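Local coordinates for Lmo2184 protein (Listeria monocytogenes serovar 1/2a, PDB 5JOQ) that probably binds heme as the substrate-binding lipoprotein of an iron-uptake ABC transporter, a member of the bacterial solute-binding protein 8 family, at residues A39-I44 / L95-L100; E34-A39 / P54-P59; L89-V94 / A111-D116. One frame throughout, in Å; residues are numbered along the deposited sequence.

All three contacts reach the parallel sheet 37-39, 93-97, 115-118, in one lobe of the solute-binding fold. Contact 1 joins the end of strand 37-39 to the middle of strand 93-97, and contact 3 joins strands 93-97 and 115-118 where they begin, so both use strand 93-97. Contact 2 shares Ala39 with contact 1 but turns to the other edge of strand 37-39, which it bridges to strand 57-58 of a second, mixed sheet. Contacts 1 and 2 are buried, contact 3 only partly. Contact 1 relies on a threonine that bonds twice to one carbonyl and on isoleucine-leucine packing, contact 2 on backbone bonds and aliphatic side chains, contact 3 on paired backbones flanked by a methionine and acidic residues.

Contact 1: residues A39-I44 / L95-L100; sequences ATTVAI and LSTKTL
Thr40 grips the carbonyl oxygen of Leu95 twice, once through its backbone and once through its side chain. Thr40 N donates to Leu95 O over 3.1 Å. Thr40 OG1 donates to the same Leu95 O over 2.8 Å, but from a bent approach of 136°, tilted somewhat out of the carbonyl plane. The side-chain torsion makes this double hold possible: chi1 of 66° sets OG1 between the backbone N and the carbonyl carbon, and with CB already directed at segment 95-100 the hydroxyl reaches Leu95 O, while CG2 lies anti to the carbonyl carbon. A water then donates to Thr40 OG1 and is also hydrogen-bonded to Ser96 OG, which extends anti to its own backbone N, so the hydroxyl of Thr40 is engaged both as donor and as acceptor.

The apolar half of the contact is made by Ile44. Its CG2 methyl rests against Leu95 CD1 at 3.7 Å, the two side chains crossing at a slant, while its other branch carries CD1 over the backbone to within 3.6 Å of Ser96 O. Thr97 CG2 borders that same CD1 methyl at 4.2 Å. The backbone of Ile44 is fixed by the N-cap residue Thr41, whose OG1 accepts from Ile44 N at 3.1 Å with a nearly straight N-H...O angle of 166°.

The parallel bridge of Ala39 with Leu95 thus ends where strand 37-39 gives way to helix 42-50. On the far edge of strand 93-97, strand 115-118 continues the sheet and touches Ile44 through Leu118, while Met48 of helix 42-50 packs on Leu95.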
loop_
_atom_site.group_PDB
_atom_site.type_symbol
_atom_site.label_atom_id
_atom_site.label_comp_id
_atom_site.label_asym_id
_atom_site.label_seq_id
_atom_site.Cartn_x
_atom_site.Cartn_y
_atom_site.Cartn_z
ATOM N N ALA A 39 -22.080 -7.257 -10.894
ATOM C CA ALA A 39 -20.683 -7.347 -11.325
ATOM C C ALA A 39 -19.778 -7.077 -10.132
ATOM O O ALA A 39 -19.911 -6.025 -9.497
ATOM C CB ALA A 39 -20.385 -6.347 -12.437
ATOM N N THR A 40 -18.855 -8.000 -9.821
ATOM C CA THR A 40 -18.026 -7.823 -8.627
ATOM C C THR A 40 -16.618 -7.299 -8.911
ATOM O O THR A 40 -15.826 -7.181 -7.970
ATOM C CB THR A 40 -17.890 -9.120 -7.824
ATOM O OG1 THR A 40 -17.156 -10.064 -8.607
ATOM C CG2 THR A 40 -19.262 -9.710 -7.492
ATOM N N THR A 41 -16.277 -6.967 -10.158
ATOM C CA THR A 41 -14.979 -6.347 -10.409
ATOM C C THR A 41 -15.120 -5.195 -11.395
ATOM O O THR A 41 -16.073 -5.130 -12.185
ATOM C CB THR A 41 -13.948 -7.338 -10.967
ATOM O OG1 THR A 41 -14.185 -7.517 -12.369
ATOM C CG2 THR A 41 -14.054 -8.699 -10.255
ATOM N N VAL A 42 -14.121 -4.303 -11.360
ATOM C CA VAL A 42 -14.100 -3.166 -12.283
ATOM C C VAL A 42 -14.073 -3.653 -13.731
ATOM O O VAL A 42 -14.839 -3.175 -14.583
ATOM C CB VAL A 42 -12.896 -2.254 -11.985
ATOM C CG1 VAL A 42 -12.775 -1.192 -13.082
ATOM C CG2 VAL A 42 -13.039 -1.587 -10.610
ATOM N N ALA A 43 -13.179 -4.606 -14.036
ATOM C CA ALA A 43 -13.075 -5.126 -15.408
ATOM C C ALA A 43 -14.410 -5.658 -15.923
ATOM O O ALA A 43 -14.775 -5.423 -17.086
ATOM C CB ALA A 43 -12.014 -6.221 -15.478
ATOM N N ILE A 44 -15.140 -6.423 -15.102
ATOM C CA ILE A 44 -16.418 -6.967 -15.577
ATOM C C ILE A 44 -17.421 -5.844 -15.778
ATOM O O ILE A 44 -18.200 -5.855 -16.743
ATOM C CB ILE A 44 -16.956 -8.041 -14.601
ATOM C CG1 ILE A 44 -16.065 -9.296 -14.658
ATOM C CG2 ILE A 44 -18.436 -8.401 -14.910
ATOM C CD1 ILE A 44 -16.237 -10.181 -13.413
ATOM N N LEU A 95 -21.295 -12.137 -11.152
ATOM C CA LEU A 95 -20.147 -12.369 -12.027
ATOM C C LEU A 95 -18.838 -12.093 -11.282
ATOM O O LEU A 95 -18.634 -10.994 -10.744
ATOM C CB LEU A 95 -20.216 -11.498 -13.282
ATOM C CG LEU A 95 -21.452 -11.645 -14.177
ATOM C CD1 LEU A 95 -21.330 -10.643 -15.300
ATOM C CD2 LEU A 95 -21.561 -13.069 -14.775
ATOM N N SER A 96 -17.942 -13.074 -11.282
ATOM C CA SER A 96 -16.620 -12.930 -10.658
ATOM C C SER A 96 -15.631 -13.530 -11.656
ATOM O O SER A 96 -15.970 -13.746 -12.834
ATOM C CB SER A 96 -16.597 -13.600 -9.280
ATOM O OG SER A 96 -15.315 -13.494 -8.655
ATOM N N THR A 97 -14.411 -13.842 -11.195
ATOM C CA THR A 97 -13.388 -14.383 -12.096
ATOM C C THR A 97 -12.905 -15.751 -11.616
ATOM O O THR A 97 -12.963 -16.094 -10.416
ATOM C CB THR A 97 -12.169 -13.449 -12.213
ATOM O OG1 THR A 97 -11.511 -13.352 -10.934
ATOM C CG2 THR A 97 -12.556 -12.033 -12.737
ATOM N N LYS A 98 -12.366 -16.508 -12.574
ATOM C CA LYS A 98 -11.772 -17.815 -12.283
ATOM C C LYS A 98 -10.702 -17.710 -11.214
ATOM O O LYS A 98 -10.582 -18.593 -10.348
ATOM C CB LYS A 98 -11.147 -18.388 -13.559
ATOM C CG LYS A 98 -11.264 -19.885 -13.726
ATOM C CD LYS A 98 -12.693 -20.264 -14.172
ATOM C CE LYS A 98 -13.028 -21.716 -13.822
ATOM N NZ LYS A 98 -14.498 -21.923 -13.597
ATOM N N THR A 99 -9.875 -16.655 -11.284
ATOM C CA THR A 99 -8.761 -16.559 -10.339
ATOM C C THR A 99 -9.253 -16.400 -8.904
ATOM O O THR A 99 -8.554 -16.797 -7.960
ATOM C CB THR A 99 -7.829 -15.408 -10.770
ATOM O OG1 THR A 99 -7.201 -15.766 -12.032
ATOM C CG2 THR A 99 -6.742 -15.125 -9.681
ATOM N N LEU A 100 -10.461 -15.858 -8.714
ATOM C CA LEU A 100 -11.077 -15.753 -7.397
ATOM C C LEU A 100 -12.011 -16.912 -7.045
ATOM O O LEU A 100 -12.575 -16.911 -5.954
ATOM C CB LEU A 100 -11.859 -14.432 -7.292
ATOM C CG LEU A 100 -11.026 -13.276 -6.721
ATOM C CD1 LEU A 100 -10.698 -13.518 -5.200
ATOM C CD2 LEU A 100 -9.743 -13.086 -7.527
HETATM O O HOH W 1 -14.810 -11.008 -7.646
#

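Contact 2: residues E34-A39 / P54-P59; sequences EPKIVA and PLVGIP
Ile37 and Ala39 anchor the backbone bonds. Ile37 O accepts from Val56 N at 2.9 Å and, more weakly, from Gly57 N at 3.4 Å; Ala39 N donates to Gly57 O at 2.9 Å. Val38 and Gly57 form a single bridge with CA atoms 4.1 Å apart, and Val38 packs against the bare glycine backbone, CG2 lying 3.9 Å from Gly57 N. A water donates to Pro35 O and Pro54 O and accepts from Ile37 N.

The apolar contacts fall on two flanks. Leu55 spreads its methyls along one, CD2 meeting Ile37 CG2 at 3.9 Å and CD1 meeting Ala39 CB at 4.0 Å. On the other, Val56 sets CG1 against Lys36 CB, while its CG2 meets Val38 CG2 at 3.8 Å, the two valines crossing at about a right angle. Pro59 CD closes the end against Ala39 O.

The segments run 21° apart in a strand-helix-strand connection, helix 42-50 joining them and covering Ala39 and Leu55. Strand 93-97 lines the other edge of strand 37-39, and strand 73-77 runs parallel to the short, weakly bonded strand 57-58, with a backbone bond between Ile58 and Lys73.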
loop_
_atom_site.group_PDB
_atom_site.type_symbol
_atom_site.label_atom_id
_atom_site.label_comp_id
_atom_site.label_asym_id
_atom_site.label_seq_id
_atom_site.Cartn_x
_atom_site.Cartn_y
_atom_site.Cartn_z
ATOM N N GLU A 34 -35.748 -7.693 -17.442
ATOM C CA GLU A 34 -34.311 -7.749 -17.613
ATOM C C GLU A 34 -33.690 -8.593 -16.499
ATOM O O GLU A 34 -34.188 -8.620 -15.366
ATOM C CB GLU A 34 -33.714 -6.344 -17.599
ATOM C CG GLU A 34 -33.642 -5.727 -16.208
ATOM C CD GLU A 34 -33.566 -4.209 -16.242
ATOM O OE1 GLU A 34 -33.796 -3.621 -17.325
ATOM O OE2 GLU A 34 -33.281 -3.607 -15.185
ATOM N N PRO A 35 -32.614 -9.305 -16.793
ATOM C CA PRO A 35 -31.936 -10.054 -15.739
ATOM C C PRO A 35 -31.305 -9.099 -14.749
ATOM O O PRO A 35 -30.876 -7.996 -15.097
ATOM C CB PRO A 35 -30.879 -10.861 -16.498
ATOM C CG PRO A 35 -30.660 -10.086 -17.753
ATOM C CD PRO A 35 -31.976 -9.483 -18.108
ATOM N N LYS A 36 -31.278 -9.520 -13.491
ATOM C CA LYS A 36 -30.655 -8.750 -12.423
ATOM C C LYS A 36 -29.236 -9.279 -12.223
ATOM O O LYS A 36 -29.048 -10.407 -11.755
ATOM C CB LYS A 36 -31.482 -8.854 -11.142
ATOM C CG LYS A 36 -32.926 -8.413 -11.330
ATOM C CD LYS A 36 -33.543 -7.920 -10.025
ATOM C CE LYS A 36 -33.593 -9.005 -8.971
ATOM N NZ LYS A 36 -34.567 -10.099 -9.291
ATOM N N ILE A 37 -28.239 -8.465 -12.567
ATOM C CA ILE A 37 -26.848 -8.908 -12.616
ATOM C C ILE A 37 -26.026 -8.105 -11.615
ATOM O O ILE A 37 -26.137 -6.877 -11.567
ATOM C CB ILE A 37 -26.262 -8.749 -14.036
ATOM C CG1 ILE A 37 -27.141 -9.460 -15.069
ATOM C CG2 ILE A 37 -24.830 -9.270 -14.058
ATOM C CD1 ILE A 37 -26.765 -9.141 -16.558
ATOM N N VAL A 38 -25.176 -8.787 -10.843
ATOM C CA VAL A 38 -24.176 -8.124 -9.998
ATOM C C VAL A 38 -22.793 -8.342 -10.602
ATOM O O VAL A 38 -22.381 -9.484 -10.830
ATOM C CB VAL A 38 -24.232 -8.641 -8.553
ATOM C CG1 VAL A 38 -23.037 -8.097 -7.744
ATOM C CG2 VAL A 38 -25.528 -8.206 -7.915
ATOM N N ALA A 39 -22.080 -7.257 -10.894
ATOM C CA ALA A 39 -20.683 -7.347 -11.325
ATOM C C ALA A 39 -19.778 -7.077 -10.132
ATOM O O ALA A 39 -19.911 -6.025 -9.497
ATOM C CB ALA A 39 -20.385 -6.347 -12.437
ATOM N N PRO A 54 -27.878 -3.437 -18.019
ATOM C CA PRO A 54 -28.044 -2.822 -16.699
ATOM C C PRO A 54 -27.505 -3.744 -15.610
ATOM O O PRO A 54 -27.402 -4.965 -15.778
ATOM C CB PRO A 54 -29.558 -2.627 -16.583
ATOM C CG PRO A 54 -30.140 -3.671 -17.448
ATOM C CD PRO A 54 -29.151 -3.947 -18.559
ATOM N N LEU A 55 -27.135 -3.133 -14.489
ATOM C CA LEU A 55 -26.634 -3.852 -13.321
ATOM C C LEU A 55 -27.462 -3.489 -12.092
ATOM O O LEU A 55 -27.911 -2.345 -11.954
ATOM C CB LEU A 55 -25.166 -3.509 -13.047
ATOM C CG LEU A 55 -24.171 -3.891 -14.144
ATOM C CD1 LEU A 55 -22.791 -3.386 -13.764
ATOM C CD2 LEU A 55 -24.127 -5.409 -14.321
ATOM N N VAL A 56 -27.648 -4.465 -11.188
ATOM C CA VAL A 56 -28.157 -4.163 -9.851
ATOM C C VAL A 56 -27.039 -4.068 -8.810
ATOM O O VAL A 56 -27.259 -3.493 -7.738
ATOM C CB VAL A 56 -29.230 -5.183 -9.387
ATOM C CG1 VAL A 56 -30.420 -5.181 -10.354
ATOM C CG2 VAL A 56 -28.651 -6.588 -9.245
ATOM N N GLY A 57 -25.858 -4.556 -9.129
ATOM C CA GLY A 57 -24.756 -4.433 -8.212
ATOM C C GLY A 57 -23.431 -4.169 -8.887
ATOM O O GLY A 57 -23.152 -4.710 -9.942
ATOM N N ILE A 58 -22.609 -3.358 -8.241
ATOM C CA ILE A 58 -21.279 -3.045 -8.713
ATOM C C ILE A 58 -20.299 -3.206 -7.554
ATOM O O ILE A 58 -20.702 -3.220 -6.412
ATOM C CB ILE A 58 -21.147 -1.633 -9.282
ATOM C CG1 ILE A 58 -21.681 -0.589 -8.299
ATOM C CG2 ILE A 58 -21.829 -1.532 -10.637
ATOM C CD1 ILE A 58 -21.293 0.820 -8.663
ATOM N N PRO A 59 -18.966 -3.349 -7.897
ATOM C CA PRO A 59 -18.047 -3.476 -6.752
ATOM C C PRO A 59 -17.803 -2.136 -6.067
ATOM O O PRO A 59 -18.045 -1.105 -6.659
ATOM C CB PRO A 59 -16.744 -3.906 -7.402
ATOM C CG PRO A 59 -16.725 -3.134 -8.649
ATOM C CD PRO A 59 -18.109 -3.336 -9.164
HETATM O O HOH W 2 -29.040 -6.234 -13.990
#

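Contact 3: residues L89-V94 / A111-D116; sequences LKPDMV and ADLEAD
Met93 and Glu114 meet at a slant, the thioether methyl against the aliphatic part of the acid: Met93 CE lies 3.3 Å from Glu114 CG, a contact tighter than usual. Met93 leaves the backbone with CG anti to N (chi1 -180°) and then bends at chi2 and chi3, which brings SD and CE against Glu114 and Asp116 of segment 111-116. Met93 SD lies 3.7 Å from Asp116 N and 3.8 Å from Asp116 CB. Glu114 too bends, at chi2, and its CB packs on Asp92 O.

Val94 and Ala115 are partners in a parallel bridge, and their side chains lie together on another face of the sheet, with CB atoms 4.3 Å apart. Farther toward the start of the strands, the side chains of Leu113 and Pro91 lie at a slant, Leu113 CD2 4.1 Å from Pro91 CG. This face is closed by Phe108 of helix 101-110 and by Ile86 of helix 83-88, and helix 101-110 is the connection of a beta-alpha-beta unit formed with the two strands.

Two backbone bonds set the register. Val94 N donates to Glu114 O at 2.9 Å, and Asp116 N donates to Val94 O, also at 2.9 Å. Nearer the start of the segments, a water accepts from Glu114 N and donates in a longer bond to Pro91 O.

The chemistry thus divides by side: Val94, Ala115, Pro91 and Leu113 are apolar and turned to the helices, whereas Met93, on which Phe137 also packs, meets mainly the aliphatic parts of Glu114 and Asp116 and the Asp116 backbone, by van der Waals contact beside the paired backbones.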
loop_
_atom_site.group_PDB
_atom_site.type_symbol
_atom_site.label_atom_id
_atom_site.label_comp_id
_atom_site.label_asym_id
_atom_site.label_seq_id
_atom_site.Cartn_x
_atom_site.Cartn_y
_atom_site.Cartn_z
ATOM N N LEU A 89 -30.194 -7.972 -2.953
ATOM C CA LEU A 89 -30.460 -7.521 -4.311
ATOM C C LEU A 89 -31.165 -8.575 -5.142
ATOM O O LEU A 89 -31.561 -8.268 -6.268
ATOM C CB LEU A 89 -29.160 -7.111 -5.022
ATOM C CG LEU A 89 -28.367 -5.898 -4.499
ATOM C CD1 LEU A 89 -26.957 -5.800 -5.163
ATOM C CD2 LEU A 89 -29.134 -4.587 -4.668
ATOM N N LYS A 90 -31.319 -9.791 -4.615
ATOM C CA LYS A 90 -31.965 -10.921 -5.281
ATOM C C LYS A 90 -31.520 -11.028 -6.751
ATOM O O LYS A 90 -32.356 -11.030 -7.655
ATOM C CB LYS A 90 -33.484 -10.824 -5.174
ATOM C CG LYS A 90 -33.965 -10.805 -3.732
ATOM C CD LYS A 90 -35.478 -10.805 -3.620
ATOM C CE LYS A 90 -36.088 -9.538 -4.211
ATOM N NZ LYS A 90 -37.012 -8.828 -3.262
ATOM N N PRO A 91 -30.223 -11.136 -7.000
ATOM C CA PRO A 91 -29.752 -11.188 -8.390
ATOM C C PRO A 91 -30.056 -12.529 -9.040
ATOM O O PRO A 91 -30.199 -13.555 -8.370
ATOM C CB PRO A 91 -28.239 -10.969 -8.257
ATOM C CG PRO A 91 -27.918 -11.504 -6.876
ATOM C CD PRO A 91 -29.122 -11.206 -6.022
ATOM N N ASP A 92 -30.151 -12.502 -10.371
ATOM C CA ASP A 92 -30.192 -13.722 -11.176
ATOM C C ASP A 92 -28.791 -14.279 -11.433
ATOM O O ASP A 92 -28.625 -15.493 -11.610
ATOM C CB ASP A 92 -30.888 -13.434 -12.508
ATOM C CG ASP A 92 -32.309 -12.917 -12.321
ATOM O OD1 ASP A 92 -33.094 -13.626 -11.676
ATOM O OD2 ASP A 92 -32.615 -11.793 -12.771
ATOM N N MET A 93 -27.779 -13.421 -11.444
ATOM C CA MET A 93 -26.418 -13.862 -11.710
ATOM C C MET A 93 -25.430 -12.929 -11.018
ATOM O O MET A 93 -25.597 -11.707 -11.048
ATOM C CB MET A 93 -26.144 -13.894 -13.223
ATOM C CG MET A 93 -24.717 -14.359 -13.598
ATOM S SD MET A 93 -24.418 -16.073 -13.073
ATOM C CE MET A 93 -25.782 -16.960 -13.870
ATOM N N VAL A 94 -24.402 -13.505 -10.403
ATOM C CA VAL A 94 -23.276 -12.754 -9.839
ATOM C C VAL A 94 -22.043 -13.131 -10.660
ATOM O O VAL A 94 -21.793 -14.317 -10.876
ATOM C CB VAL A 94 -23.069 -13.089 -8.350
ATOM C CG1 VAL A 94 -21.866 -12.315 -7.776
ATOM C CG2 VAL A 94 -24.363 -12.825 -7.514
ATOM N N ALA A 111 -24.807 -18.852 0.222
ATOM C CA ALA A 111 -25.827 -17.812 0.206
ATOM C C ALA A 111 -26.893 -18.051 -0.858
ATOM O O ALA A 111 -27.772 -17.201 -1.040
ATOM C CB ALA A 111 -25.183 -16.439 -0.008
ATOM N N ASP A 112 -26.833 -19.183 -1.563
ATOM C CA ASP A 112 -27.807 -19.504 -2.609
ATOM C C ASP A 112 -27.782 -18.486 -3.741
ATOM O O ASP A 112 -28.816 -18.174 -4.327
ATOM C CB ASP A 112 -29.215 -19.618 -2.030
ATOM C CG ASP A 112 -29.344 -20.783 -1.094
ATOM O OD1 ASP A 112 -28.880 -21.874 -1.491
ATOM O OD2 ASP A 112 -29.873 -20.605 0.034
ATOM N N LEU A 113 -26.593 -17.973 -4.064
ATOM C CA LEU A 113 -26.414 -17.031 -5.161
ATOM C C LEU A 113 -25.815 -17.748 -6.366
ATOM O O LEU A 113 -24.746 -18.357 -6.259
ATOM C CB LEU A 113 -25.510 -15.874 -4.742
ATOM C CG LEU A 113 -25.989 -15.066 -3.534
ATOM C CD1 LEU A 113 -24.880 -14.144 -3.053
ATOM C CD2 LEU A 113 -27.252 -14.288 -3.879
ATOM N N GLU A 114 -26.498 -17.668 -7.502
ATOM C CA GLU A 114 -25.967 -18.188 -8.756
ATOM C C GLU A 114 -24.786 -17.339 -9.217
ATOM O O GLU A 114 -24.882 -16.112 -9.266
ATOM C CB GLU A 114 -27.072 -18.172 -9.814
ATOM C CG GLU A 114 -26.649 -18.693 -11.175
ATOM C CD GLU A 114 -26.682 -20.212 -11.261
ATOM O OE1 GLU A 114 -27.174 -20.861 -10.302
ATOM O OE2 GLU A 114 -26.212 -20.751 -12.293
ATOM N N ALA A 115 -23.668 -17.974 -9.566
ATOM C CA ALA A 115 -22.458 -17.209 -9.850
ATOM C C ALA A 115 -21.699 -17.838 -11.006
ATOM O O ALA A 115 -21.688 -19.060 -11.176
ATOM C CB ALA A 115 -21.550 -17.097 -8.625
ATOM N N ASP A 116 -21.065 -16.978 -11.796
ATOM C CA ASP A 116 -20.270 -17.368 -12.948
ATOM C C ASP A 116 -18.864 -16.810 -12.754
ATOM O O ASP A 116 -18.699 -15.599 -12.556
ATOM C CB ASP A 116 -20.907 -16.802 -14.222
ATOM C CG ASP A 116 -20.371 -17.436 -15.502
ATOM O OD1 ASP A 116 -19.415 -18.241 -15.446
ATOM O OD2 ASP A 116 -20.914 -17.102 -16.576
HETATM O O HOH W 3 -29.239 -16.594 -7.559
#